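Long-range contacts in choline/ethanolamine kinase family protein (Mesorhizobium loti, PDB 3DXQ), which probably phosphorylates small amino alcohols such as ethanolamine, as a member of the kinase family that includes choline kinases and aminoglycoside phosphotransferases: residues A122-R127 with L173-C178; R163-A168 with A296-G301; D204-L209 with R240-I245; Y246-D251 with A280-L285. All coordinates share one frame; numbering follows the deposited sequence.

Interactions 3 and 4 hold the same element, helix 237-263, at successive turns, and each pairs an aspartate with an arginine beside an apolar patch. Interaction 3 is the more thoroughly buried; interaction 4 keeps a partly exposed flank. Tyr246 joins them, packing on Trp207, its hydroxyl close to Asp204 in a probable bond of doubtful length. Interaction 2 is peripheral, its centre about 23 Å from the centre of the chain, and depends on small residues and an arginine laid over them; its Leu166 and Val298 still reach inward to helix 237-263. Interaction 1, of loop and short strand, is mostly aromatic and apolar and meets interaction 3 where Asp208 receives the backbone NH groups of His177 and Cys178.

Interaction 1. Residues A122-R127 with L173-C178; sequences AVFPFR and LAACHC
Phe124 carries its ring on the side opposite its own carbonyl carbon (chi1 -61°), and this brings one face against Ala175. The methyl CB of Ala175 stands 3.8 Å from the centroid of the Phe124 ring, 18° off the normal, a CH-pi contact over the face. At the ring edge, Phe124 CE2 comes within 3.4 Å of Cys176 O. Ala122 adds a second methyl to the cluster, its CB 3.9 Å from Ala175 CB. At the other end the chain of Arg127 bends at chi2 (76°), which sets the flat of its guanidinium over Leu173; CD1 of Leu173 lies 3.5 Å from Arg127 CZ, centred above the plane. A serine in place of Phe124 would probably leave the Ala175 methyl without its aromatic cover and open a gap between loop and strand. The loop 122-127 follows helix 106-118, and the strand 174-176 leads into His177, Cys178 and Asp179, in a stretch consistent with the catalytic loop of the kinase family. Phe124 also touches Ala61 and Glu64 of helix 55-67 and Met202 of strand 201-203, the antiparallel partner of strand 174-176, so that its ring sits between these elements.

Interaction 2. Residues R163-A168 with A296-G301; sequences RSALAA and AAVRMG
Val298 is the first residue of 296-301 to touch the other helix, placing CG1 3.6 Å from Ala165 O and 4.3 Å from Leu166 CD2. Its second methyl, CG2, turns to helix 237-263 and packs on the backbone of Gly241 and Arg242, while Leu166 meets that same helix at Arg242, Ile245 and Tyr246. The valine is thus a wedge shared by three helices. This is the helical part of a kinase-like fold of the phosphotransferase family: helix 289-300, the last of the chain, lies beside the end of helix 152-167, the two running in broadly the same direction, with short segment axes 32° apart and 8.1 Å at closest approach. The small side chain of Ala165 is consistent with this closeness: Ala165 CA is 4.6 Å from Arg299 CA. Arg299 is next in sequence. Its chain leaves extended and then bends at chi3 (-51°), which lays the guanidinium flat over Ala165, with CB of the alanine 3.8 Å from Arg299 CZ and over the middle of the plane. Ser164 borders the edge of the group, its OG 3.6 Å from Arg299 NH1. What holds the guanidinium at its far end is a hydrogen bond from NH2 to Gly161 O, one turn earlier on helix 152-167. The carbonyl of Arg299 accepts from His169 NE2, and the methyl of Ala168 lies 4.0 Å from Arg299 O.

Interaction 3. Residues D204-L209 with R240-I245; sequences DPLWDL and RGRVVI
Asp204 OD1 is gripped by two donors from different directions. Arg242 NH2 reaches Asp204 OD1 at 3.0 Å on the syn side, almost straight at 172°, while Leu206 N comes from above the carboxylate plane, 3.3 Å from Asp204 OD1, as a capping bond at the start of helix 206-215. The other oxygen takes Arg242 NE, 3.0 Å from Asp204 OD2, through its syn lone pair. The arginine therefore holds the carboxylate side-on with two nitrogens, the two planes 22° apart. A bend of the Arg242 chain at chi3 (49°) turns the guanidinium to this edge-on position. Tyr246 OH lies beside Asp204 OD2, probably hydrogen-bonded, but at a modelled separation too short to trust. Leu206 closes one face of the guanidinium, its CD1 3.7 Å from Arg242 CZ. The apolar half continues behind: Leu206 CD1 is 4.1 Å from Val243 CG2, and Val243 CG2 is 4.4 Å from Leu209 CB. A valine in place of Asp204 would probably leave the Arg242 charge without its mate and the first turn of helix 206-215 without its cap. One buried carboxylate thus ties a helix start to helix 237-263, and the arginine probably offsets part of the cost of burying its charge.

Interaction 4. Residues Y246-D251 with A280-L285; sequences YKAMCD and ARCKAL
Cys282 and Asp251 meet carbon to carbon at the tightest part of this contact, CB of Asp251 being 3.6 Å from CB of Cys282. One turn back, the sulfur of Cys282 lies beside Ala248, SG 3.5 Å from Ala248 O and 4.4 Å from Ala248 CB. These three residues are buried, and with little bulk among them the helices come close, 8.7 Å between the axes of the short segments. Leu285 continues the apolar strip to its border, reaching with CD2 alone across to the neighbouring helix, 4.2 Å from Ala248 CB and 3.7 Å from Lys247 CB.

The flank with Lys247 and Arg281 is only partly buried, and here the contact turns polar. Lys247 gives little more than its CB to the packing, since its ammonium leaves to pair with Asp223. Arg281 stays, bending at chi3 (60°) to bring its edge to the carboxylate. Arg281 NH2 bonds to Asp251 OD1 at 3.0 Å and Arg281 NE to Asp251 OD2 at 3.1 Å, a side-on two-nitrogen salt bridge with the two planes 8° apart. Asp251 OD1 has a further partner in Arg278 NE, one turn earlier on helix 271-287, so two arginines gather round one carboxylate; their charges are probably eased by it.

Helices 237-263 and 271-287 follow each other in the chain and pack antiparallel, with a crossing angle of -151° between the short segments. They form a helical hairpin in the helix-rich part of this kinase-like protein.

Interaction 1. Residues A122-R127 with L173-C178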
loop_
_atom_site.group_PDB
_atom_site.type_symbol
_atom_site.label_atom_id
_atom_site.label_comp_id
_atom_site.label_asym_id
_atom_site.label_seq_id
_atom_site.Cartn_x
_atom_site.Cartn_y
_atom_site.Cartn_z
ATOM N N ALA A 122 -9.068 -12.438 -9.242
ATOM C CA ALA A 122 -8.159 -12.618 -8.120
ATOM C C ALA A 122 -8.951 -12.924 -6.863
ATOM O O ALA A 122 -9.946 -12.277 -6.625
ATOM C CB ALA A 122 -7.329 -11.356 -7.907
ATOM N N VAL A 123 -8.504 -13.917 -6.084
ATOM C CA VAL A 123 -9.089 -14.263 -4.789
ATOM C C VAL A 123 -7.998 -14.249 -3.741
ATOM O O VAL A 123 -7.072 -15.047 -3.833
ATOM C CB VAL A 123 -9.686 -15.677 -4.776
ATOM C CG1 VAL A 123 -10.076 -16.065 -3.349
ATOM C CG2 VAL A 123 -10.882 -15.755 -5.722
ATOM N N PHE A 124 -8.098 -13.343 -2.764
ATOM C CA PHE A 124 -7.115 -13.251 -1.677
ATOM C C PHE A 124 -7.716 -13.894 -0.440
ATOM O O PHE A 124 -8.877 -13.666 -0.135
ATOM C CB PHE A 124 -6.695 -11.805 -1.373
ATOM C CG PHE A 124 -6.027 -11.069 -2.528
ATOM C CD1 PHE A 124 -5.409 -11.745 -3.580
ATOM C CD2 PHE A 124 -5.950 -9.672 -2.500
ATOM C CE1 PHE A 124 -4.759 -11.036 -4.607
ATOM C CE2 PHE A 124 -5.315 -8.960 -3.500
ATOM C CZ PHE A 124 -4.713 -9.643 -4.569
ATOM N N PRO A 125 -6.916 -14.684 0.297
ATOM C CA PRO A 125 -7.444 -15.503 1.395
ATOM C C PRO A 125 -7.842 -14.759 2.647
ATOM O O PRO A 125 -8.689 -15.238 3.387
ATOM C CB PRO A 125 -6.267 -16.420 1.738
ATOM C CG PRO A 125 -5.075 -15.643 1.363
ATOM C CD PRO A 125 -5.453 -14.846 0.155
ATOM N N PHE A 126 -7.221 -13.621 2.914
ATOM C CA PHE A 126 -7.487 -12.922 4.160
ATOM C C PHE A 126 -8.279 -11.647 3.959
ATOM O O PHE A 126 -8.261 -11.056 2.900
ATOM C CB PHE A 126 -6.173 -12.673 4.902
ATOM C CG PHE A 126 -5.405 -13.945 5.212
ATOM C CD1 PHE A 126 -6.058 -15.085 5.693
ATOM C CD2 PHE A 126 -4.021 -13.991 5.052
ATOM C CE1 PHE A 126 -5.340 -16.250 5.984
ATOM C CE2 PHE A 126 -3.297 -15.160 5.352
ATOM C CZ PHE A 126 -3.958 -16.278 5.816
ATOM N N ARG A 127 -9.006 -11.274 5.000
ATOM C CA ARG A 127 -9.871 -10.116 5.009
ATOM C C ARG A 127 -9.081 -8.985 5.653
ATOM O O ARG A 127 -8.442 -9.186 6.676
ATOM C CB ARG A 127 -11.134 -10.455 5.819
ATOM C CG ARG A 127 -12.103 -9.316 6.085
ATOM C CD ARG A 127 -12.926 -8.966 4.864
ATOM N NE ARG A 127 -13.894 -7.894 5.142
ATOM C CZ ARG A 127 -13.658 -6.578 5.034
ATOM N NH1 ARG A 127 -12.469 -6.106 4.656
ATOM N NH2 ARG A 127 -14.632 -5.716 5.313
ATOM N N LEU A 173 -16.642 -5.425 -1.768
ATOM C CA LEU A 173 -15.452 -6.146 -1.326
ATOM C C LEU A 173 -14.651 -6.594 -2.557
ATOM O O LEU A 173 -15.167 -7.242 -3.476
ATOM C CB LEU A 173 -15.846 -7.360 -0.484
ATOM C CG LEU A 173 -14.831 -7.812 0.574
ATOM C CD1 LEU A 173 -14.747 -6.805 1.759
ATOM C CD2 LEU A 173 -15.188 -9.190 1.078
ATOM N N ALA A 174 -13.387 -6.208 -2.593
ATOM C CA ALA A 174 -12.555 -6.513 -3.726
ATOM C C ALA A 174 -11.179 -6.977 -3.256
ATOM O O ALA A 174 -10.755 -6.662 -2.125
ATOM C CB ALA A 174 -12.428 -5.270 -4.595
ATOM N N ALA A 175 -10.498 -7.729 -4.126
ATOM C CA ALA A 175 -9.101 -8.105 -3.916
ATOM C C ALA A 175 -8.202 -6.859 -3.968
ATOM O O ALA A 175 -7.879 -6.378 -5.036
ATOM C CB ALA A 175 -8.669 -9.107 -4.996
ATOM N N CYS A 176 -7.799 -6.348 -2.807
ATOM C CA CYS A 176 -7.037 -5.112 -2.730
ATOM C C CYS A 176 -5.584 -5.287 -2.335
ATOM O O CYS A 176 -5.241 -6.154 -1.546
ATOM C CB CYS A 176 -7.710 -4.176 -1.738
ATOM S SG CYS A 176 -9.371 -3.717 -2.231
ATOM N N HIS A 177 -4.738 -4.416 -2.874
ATOM C CA HIS A 177 -3.322 -4.428 -2.555
ATOM C C HIS A 177 -3.075 -4.007 -1.108
ATOM O O HIS A 177 -2.199 -4.564 -0.458
ATOM C CB HIS A 177 -2.575 -3.490 -3.481
ATOM C CG HIS A 177 -1.107 -3.469 -3.244
ATOM N ND1 HIS A 177 -0.537 -2.773 -2.199
ATOM C CD2 HIS A 177 -0.086 -4.058 -3.916
ATOM C CE1 HIS A 177 0.776 -2.941 -2.232
ATOM N NE2 HIS A 177 1.075 -3.714 -3.266
ATOM N N CYS A 178 -3.809 -2.992 -0.644
ATOM C CA CYS A 178 -3.801 -2.548 0.763
ATOM C C CYS A 178 -2.638 -1.703 1.267
ATOM O O CYS A 178 -2.773 -1.049 2.292
ATOM C CB CYS A 178 -4.007 -3.728 1.704
ATOM S SG CYS A 178 -5.617 -4.474 1.496
#

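Interaction 2. Residues R163-A168 with A296-G301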
loop_
_atom_site.group_PDB
_atom_site.type_symbol
_atom_site.label_atom_id
_atom_site.label_comp_id
_atom_site.label_asym_id
_atom_site.label_seq_id
_atom_site.Cartn_x
_atom_site.Cartn_y
_atom_site.Cartn_z
ATOM N N ARG A 163 -15.977 5.256 11.434
ATOM C CA ARG A 163 -16.268 3.832 11.420
ATOM C C ARG A 163 -17.758 3.617 11.239
ATOM O O ARG A 163 -18.209 2.795 10.445
ATOM C CB ARG A 163 -15.848 3.228 12.753
ATOM C CG ARG A 163 -16.018 1.735 12.848
ATOM C CD ARG A 163 -15.403 1.272 14.133
ATOM N NE ARG A 163 -15.436 -0.174 14.261
ATOM C CZ ARG A 163 -14.731 -0.863 15.158
ATOM N NH1 ARG A 163 -13.907 -0.242 15.999
ATOM N NH2 ARG A 163 -14.829 -2.185 15.194
ATOM N N SER A 164 -18.518 4.370 12.018
ATOM C CA SER A 164 -19.951 4.256 11.998
ATOM C C SER A 164 -20.532 4.627 10.634
ATOM O O SER A 164 -21.467 3.975 10.159
ATOM C CB SER A 164 -20.543 5.129 13.066
ATOM O OG SER A 164 -21.917 4.856 13.103
ATOM N N ALA A 165 -19.974 5.667 10.014
ATOM C CA ALA A 165 -20.408 6.099 8.698
ATOM C C ALA A 165 -20.139 4.999 7.654
ATOM O O ALA A 165 -20.945 4.761 6.758
ATOM C CB ALA A 165 -19.715 7.403 8.319
ATOM N N LEU A 166 -19.012 4.314 7.801
ATOM C CA LEU A 166 -18.654 3.224 6.910
ATOM C C LEU A 166 -19.520 1.982 7.133
ATOM O O LEU A 166 -19.706 1.176 6.202
ATOM C CB LEU A 166 -17.178 2.863 7.067
ATOM C CG LEU A 166 -16.116 3.887 6.638
ATOM C CD1 LEU A 166 -14.765 3.452 7.192
ATOM C CD2 LEU A 166 -16.032 4.073 5.112
ATOM N N ALA A 167 -20.028 1.825 8.355
ATOM C CA ALA A 167 -20.867 0.685 8.702
ATOM C C ALA A 167 -22.333 0.965 8.393
ATOM O O ALA A 167 -23.137 0.040 8.336
ATOM C CB ALA A 167 -20.682 0.317 10.155
ATOM N N ALA A 168 -22.671 2.236 8.174
ATOM C CA ALA A 168 -24.037 2.629 7.828
ATOM C C ALA A 168 -24.572 1.986 6.544
ATOM O O ALA A 168 -25.772 1.957 6.359
ATOM C CB ALA A 168 -24.157 4.163 7.733
ATOM N N ALA A 296 -20.689 12.907 5.921
ATOM C CA ALA A 296 -22.145 12.957 5.778
ATOM C C ALA A 296 -22.610 12.309 4.473
ATOM O O ALA A 296 -23.658 11.674 4.447
ATOM C CB ALA A 296 -22.620 14.379 5.864
ATOM N N ALA A 297 -21.827 12.467 3.404
ATOM C CA ALA A 297 -22.114 11.837 2.100
ATOM C C ALA A 297 -21.945 10.313 2.159
ATOM O O ALA A 297 -22.702 9.576 1.520
ATOM C CB ALA A 297 -21.219 12.419 1.042
ATOM N N VAL A 298 -20.950 9.829 2.905
ATOM C CA VAL A 298 -20.799 8.386 3.075
ATOM C C VAL A 298 -21.928 7.825 3.919
ATOM O O VAL A 298 -22.443 6.742 3.593
ATOM C CB VAL A 298 -19.452 7.976 3.701
ATOM C CG1 VAL A 298 -19.431 6.497 3.997
ATOM C CG2 VAL A 298 -18.309 8.304 2.756
ATOM N N ARG A 299 -22.321 8.553 4.973
ATOM C CA ARG A 299 -23.396 8.106 5.867
ATOM C C ARG A 299 -24.737 8.038 5.121
ATOM O O ARG A 299 -25.528 7.110 5.324
ATOM C CB ARG A 299 -23.513 9.013 7.119
ATOM C CG ARG A 299 -24.170 8.307 8.307
ATOM C CD ARG A 299 -24.230 9.150 9.576
ATOM N NE ARG A 299 -22.948 9.746 9.963
ATOM C CZ ARG A 299 -22.045 9.196 10.779
ATOM N NH1 ARG A 299 -22.241 7.998 11.320
ATOM N NH2 ARG A 299 -20.919 9.855 11.044
HETATM N N MSE A 300 -24.948 9.008 4.239
HETATM C CA MSE A 300 -26.186 9.119 3.465
HETATM C C MSE A 300 -26.308 8.093 2.338
HETATM O O MSE A 300 -27.419 7.756 1.917
HETATM C CB MSE A 300 -26.300 10.531 2.882
HETATM C CG MSE A 300 -26.747 11.568 3.883
HETATM SE SE MSE A 300 -28.676 11.508 4.060
HETATM C CE MSE A 300 -29.153 12.342 2.333
ATOM N N GLY A 301 -25.174 7.592 1.850
ATOM C CA GLY A 301 -25.163 6.634 0.756
ATOM C C GLY A 301 -26.102 7.043 -0.362
ATOM O O GLY A 301 -26.829 6.243 -0.907
ATOM O OXT GLY A 301 -26.202 8.193 -0.742
#

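Interaction 3. Residues D204-L209 with R240-I245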
loop_
_atom_site.group_PDB
_atom_site.type_symbol
_atom_site.label_atom_id
_atom_site.label_comp_id
_atom_site.label_asym_id
_atom_site.label_seq_id
_atom_site.Cartn_x
_atom_site.Cartn_y
_atom_site.Cartn_z
ATOM N N ASP A 204 -12.497 -2.942 1.061
ATOM C CA ASP A 204 -13.239 -1.917 0.329
ATOM C C ASP A 204 -12.271 -1.378 -0.720
ATOM O O ASP A 204 -11.263 -0.789 -0.356
ATOM C CB ASP A 204 -13.641 -0.813 1.287
ATOM C CG ASP A 204 -14.486 0.253 0.650
ATOM O OD1 ASP A 204 -14.564 0.313 -0.597
ATOM O OD2 ASP A 204 -15.058 1.047 1.442
ATOM N N PRO A 205 -12.569 -1.582 -2.018
ATOM C CA PRO A 205 -11.684 -1.178 -3.088
ATOM C C PRO A 205 -11.173 0.241 -2.964
ATOM O O PRO A 205 -10.050 0.514 -3.382
ATOM C CB PRO A 205 -12.575 -1.298 -4.342
ATOM C CG PRO A 205 -13.958 -1.433 -3.845
ATOM C CD PRO A 205 -13.814 -2.149 -2.560
ATOM N N LEU A 206 -11.979 1.139 -2.409
ATOM C CA LEU A 206 -11.570 2.535 -2.268
ATOM C C LEU A 206 -10.518 2.774 -1.193
ATOM O O LEU A 206 -10.010 3.897 -1.046
ATOM C CB LEU A 206 -12.793 3.456 -2.062
ATOM C CG LEU A 206 -13.789 3.391 -3.212
ATOM C CD1 LEU A 206 -14.762 4.543 -3.167
ATOM C CD2 LEU A 206 -13.071 3.306 -4.579
ATOM N N TRP A 207 -10.176 1.739 -0.438
ATOM C CA TRP A 207 -9.080 1.877 0.513
ATOM C C TRP A 207 -7.781 2.053 -0.267
ATOM O O TRP A 207 -6.926 2.857 0.119
ATOM C CB TRP A 207 -8.943 0.664 1.413
ATOM C CG TRP A 207 -7.624 0.624 2.054
ATOM C CD1 TRP A 207 -6.484 0.072 1.544
ATOM C CD2 TRP A 207 -7.278 1.170 3.327
ATOM N NE1 TRP A 207 -5.441 0.241 2.426
ATOM C CE2 TRP A 207 -5.904 0.901 3.536
ATOM C CE3 TRP A 207 -7.994 1.844 4.315
ATOM C CZ2 TRP A 207 -5.236 1.293 4.676
ATOM C CZ3 TRP A 207 -7.329 2.239 5.460
ATOM C CH2 TRP A 207 -5.958 1.968 5.631
ATOM N N ASP A 208 -7.639 1.287 -1.349
ATOM C CA ASP A 208 -6.468 1.359 -2.204
ATOM C C ASP A 208 -6.283 2.749 -2.785
ATOM O O ASP A 208 -5.159 3.293 -2.777
ATOM C CB ASP A 208 -6.563 0.326 -3.354
ATOM C CG ASP A 208 -6.119 -1.082 -2.934
ATOM O OD1 ASP A 208 -5.648 -1.263 -1.775
ATOM O OD2 ASP A 208 -6.207 -2.007 -3.784
ATOM N N LEU A 209 -7.378 3.314 -3.294
ATOM C CA LEU A 209 -7.352 4.678 -3.857
ATOM C C LEU A 209 -6.972 5.690 -2.793
ATOM O O LEU A 209 -6.117 6.546 -3.026
ATOM C CB LEU A 209 -8.679 5.065 -4.529
ATOM C CG LEU A 209 -8.837 4.497 -5.955
ATOM C CD1 LEU A 209 -8.869 2.959 -6.003
ATOM C CD2 LEU A 209 -10.071 5.032 -6.661
ATOM N N ARG A 240 -16.255 9.592 -3.545
ATOM C CA ARG A 240 -15.257 10.588 -3.151
ATOM C C ARG A 240 -15.134 10.629 -1.644
ATOM O O ARG A 240 -14.035 10.697 -1.110
ATOM C CB ARG A 240 -15.694 11.952 -3.660
ATOM C CG ARG A 240 -14.674 13.065 -3.578
ATOM C CD ARG A 240 -15.342 14.365 -3.999
ATOM N NE ARG A 240 -16.157 14.179 -5.209
ATOM C CZ ARG A 240 -15.670 14.209 -6.447
ATOM N NH1 ARG A 240 -14.394 14.432 -6.633
ATOM N NH2 ARG A 240 -16.449 14.003 -7.505
ATOM N N GLY A 241 -16.269 10.596 -0.957
ATOM C CA GLY A 241 -16.283 10.596 0.504
ATOM C C GLY A 241 -15.535 9.421 1.126
ATOM O O GLY A 241 -14.883 9.556 2.159
ATOM N N ARG A 242 -15.660 8.251 0.517
ATOM C CA ARG A 242 -14.979 7.075 1.041
ATOM C C ARG A 242 -13.471 7.214 0.868
ATOM O O ARG A 242 -12.700 6.910 1.776
ATOM C CB ARG A 242 -15.549 5.773 0.440
ATOM C CG ARG A 242 -16.479 5.095 1.434
ATOM C CD ARG A 242 -17.438 4.054 0.900
ATOM N NE ARG A 242 -16.855 3.035 0.023
ATOM C CZ ARG A 242 -17.295 2.775 -1.214
ATOM N NH1 ARG A 242 -18.311 3.457 -1.737
ATOM N NH2 ARG A 242 -16.732 1.836 -1.945
ATOM N N VAL A 243 -13.051 7.720 -0.284
ATOM C CA VAL A 243 -11.632 7.911 -0.518
ATOM C C VAL A 243 -11.090 8.868 0.548
ATOM O O VAL A 243 -10.123 8.570 1.252
ATOM C CB VAL A 243 -11.345 8.443 -1.916
ATOM C CG1 VAL A 243 -9.855 8.547 -2.114
ATOM C CG2 VAL A 243 -11.938 7.537 -2.956
ATOM N N VAL A 244 -11.730 10.006 0.702
ATOM C CA VAL A 244 -11.258 10.972 1.697
ATOM C C VAL A 244 -11.239 10.341 3.104
ATOM O O VAL A 244 -10.299 10.548 3.867
ATOM C CB VAL A 244 -12.084 12.249 1.631
ATOM C CG1 VAL A 244 -11.745 13.195 2.773
ATOM C CG2 VAL A 244 -11.849 12.913 0.292
ATOM N N ILE A 245 -12.252 9.539 3.421
ATOM C CA ILE A 245 -12.331 8.865 4.716
ATOM C C ILE A 245 -11.121 7.949 4.938
ATOM O O ILE A 245 -10.502 7.950 6.028
ATOM C CB ILE A 245 -13.653 8.058 4.843
ATOM C CG1 ILE A 245 -14.788 8.992 5.253
ATOM C CG2 ILE A 245 -13.542 6.961 5.871
ATOM C CD1 ILE A 245 -14.520 9.687 6.556
#

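Interaction 4. Residues Y246-D251 with A280-L285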
loop_
_atom_site.group_PDB
_atom_site.type_symbol
_atom_site.label_atom_id
_atom_site.label_comp_id
_atom_site.label_asym_id
_atom_site.label_seq_id
_atom_site.Cartn_x
_atom_site.Cartn_y
_atom_site.Cartn_z
ATOM N N TYR A 246 -10.778 7.185 3.903
ATOM C CA TYR A 246 -9.631 6.290 3.978
ATOM C C TYR A 246 -8.307 7.056 3.996
ATOM O O TYR A 246 -7.361 6.622 4.662
ATOM C CB TYR A 246 -9.665 5.240 2.855
ATOM C CG TYR A 246 -10.815 4.254 3.009
ATOM C CD1 TYR A 246 -11.034 3.588 4.208
ATOM C CD2 TYR A 246 -11.670 3.983 1.949
ATOM C CE1 TYR A 246 -12.093 2.690 4.359
ATOM C CE2 TYR A 246 -12.729 3.077 2.080
ATOM C CZ TYR A 246 -12.938 2.432 3.293
ATOM O OH TYR A 246 -13.981 1.527 3.427
ATOM N N LYS A 247 -8.221 8.178 3.282
ATOM C CA LYS A 247 -7.035 9.021 3.412
ATOM C C LYS A 247 -6.776 9.256 4.905
ATOM O O LYS A 247 -5.669 9.058 5.380
ATOM C CB LYS A 247 -7.214 10.371 2.716
ATOM C CG LYS A 247 -6.853 10.439 1.243
ATOM C CD LYS A 247 -7.300 11.789 0.684
ATOM C CE LYS A 247 -6.323 12.391 -0.302
ATOM N NZ LYS A 247 -6.871 13.605 -1.000
ATOM N N ALA A 248 -7.810 9.644 5.645
ATOM C CA ALA A 248 -7.657 9.919 7.075
ATOM C C ALA A 248 -7.328 8.649 7.858
ATOM O O ALA A 248 -6.390 8.642 8.646
ATOM C CB ALA A 248 -8.919 10.605 7.652
HETATM N N MSE A 249 -8.092 7.582 7.651
HETATM C CA MSE A 249 -7.878 6.340 8.397
HETATM C C MSE A 249 -6.545 5.686 8.107
HETATM O O MSE A 249 -5.970 5.049 8.979
HETATM C CB MSE A 249 -8.986 5.334 8.107
HETATM C CG MSE A 249 -10.341 5.692 8.686
HETATM SE SE MSE A 249 -10.233 6.389 10.527
HETATM C CE MSE A 249 -11.974 5.888 11.099
ATOM N N CYS A 250 -6.079 5.823 6.872
ATOM C CA CYS A 250 -4.790 5.301 6.459
ATOM C C CYS A 250 -3.672 5.938 7.258
ATOM O O CYS A 250 -2.831 5.265 7.822
ATOM C CB CYS A 250 -4.588 5.578 4.978
ATOM S SG CYS A 250 -3.163 4.776 4.280
ATOM N N ASP A 251 -3.673 7.258 7.326
ATOM C CA ASP A 251 -2.706 7.967 8.160
ATOM C C ASP A 251 -2.804 7.553 9.619
ATOM O O ASP A 251 -1.783 7.390 10.289
ATOM C CB ASP A 251 -2.906 9.481 8.073
ATOM C CG ASP A 251 -2.058 10.145 6.998
ATOM O OD1 ASP A 251 -1.005 9.603 6.621
ATOM O OD2 ASP A 251 -2.437 11.246 6.552
ATOM N N ALA A 280 -0.434 14.586 12.134
ATOM C CA ALA A 280 -0.743 16.002 11.911
ATOM C C ALA A 280 -1.475 16.222 10.591
ATOM O O ALA A 280 -2.394 17.041 10.515
ATOM C CB ALA A 280 0.525 16.824 11.952
ATOM N N ARG A 281 -1.068 15.481 9.560
ATOM C CA ARG A 281 -1.732 15.526 8.262
ATOM C C ARG A 281 -3.170 15.017 8.393
ATOM O O ARG A 281 -4.116 15.626 7.879
ATOM C CB ARG A 281 -0.950 14.667 7.256
ATOM C CG ARG A 281 -1.534 14.633 5.851
ATOM C CD ARG A 281 -0.523 14.093 4.868
ATOM N NE ARG A 281 -0.119 12.737 5.211
ATOM C CZ ARG A 281 0.905 12.083 4.673
ATOM N NH1 ARG A 281 1.666 12.654 3.753
ATOM N NH2 ARG A 281 1.180 10.850 5.073
ATOM N N CYS A 282 -3.305 13.884 9.078
ATOM C CA CYS A 282 -4.581 13.259 9.342
ATOM C C CYS A 282 -5.506 14.202 10.082
ATOM O O CYS A 282 -6.629 14.464 9.645
ATOM C CB CYS A 282 -4.362 12.012 10.182
ATOM S SG CYS A 282 -5.873 11.327 10.768
ATOM N N LYS A 283 -5.015 14.708 11.215
ATOM C CA LYS A 283 -5.760 15.633 12.045
ATOM C C LYS A 283 -6.162 16.854 11.225
ATOM O O LYS A 283 -7.270 17.377 11.387
ATOM C CB LYS A 283 -4.910 16.043 13.254
ATOM C CG LYS A 283 -5.491 17.148 14.150
ATOM C CD LYS A 283 -4.513 17.484 15.299
ATOM C CE LYS A 283 -4.719 18.886 15.866
ATOM N NZ LYS A 283 -6.066 19.048 16.396
ATOM N N ALA A 284 -5.263 17.312 10.355
ATOM C CA ALA A 284 -5.551 18.458 9.486
ATOM C C ALA A 284 -6.745 18.175 8.594
ATOM O O ALA A 284 -7.683 18.989 8.521
ATOM C CB ALA A 284 -4.345 18.815 8.636
ATOM N N LEU A 285 -6.710 17.010 7.948
ATOM C CA LEU A 285 -7.773 16.586 7.050
ATOM C C LEU A 285 -9.103 16.472 7.774
ATOM O O LEU A 285 -10.113 16.978 7.292
ATOM C CB LEU A 285 -7.423 15.235 6.407
ATOM C CG LEU A 285 -8.387 14.713 5.350
ATOM C CD1 LEU A 285 -8.612 15.762 4.267
ATOM C CD2 LEU A 285 -7.862 13.426 4.775
#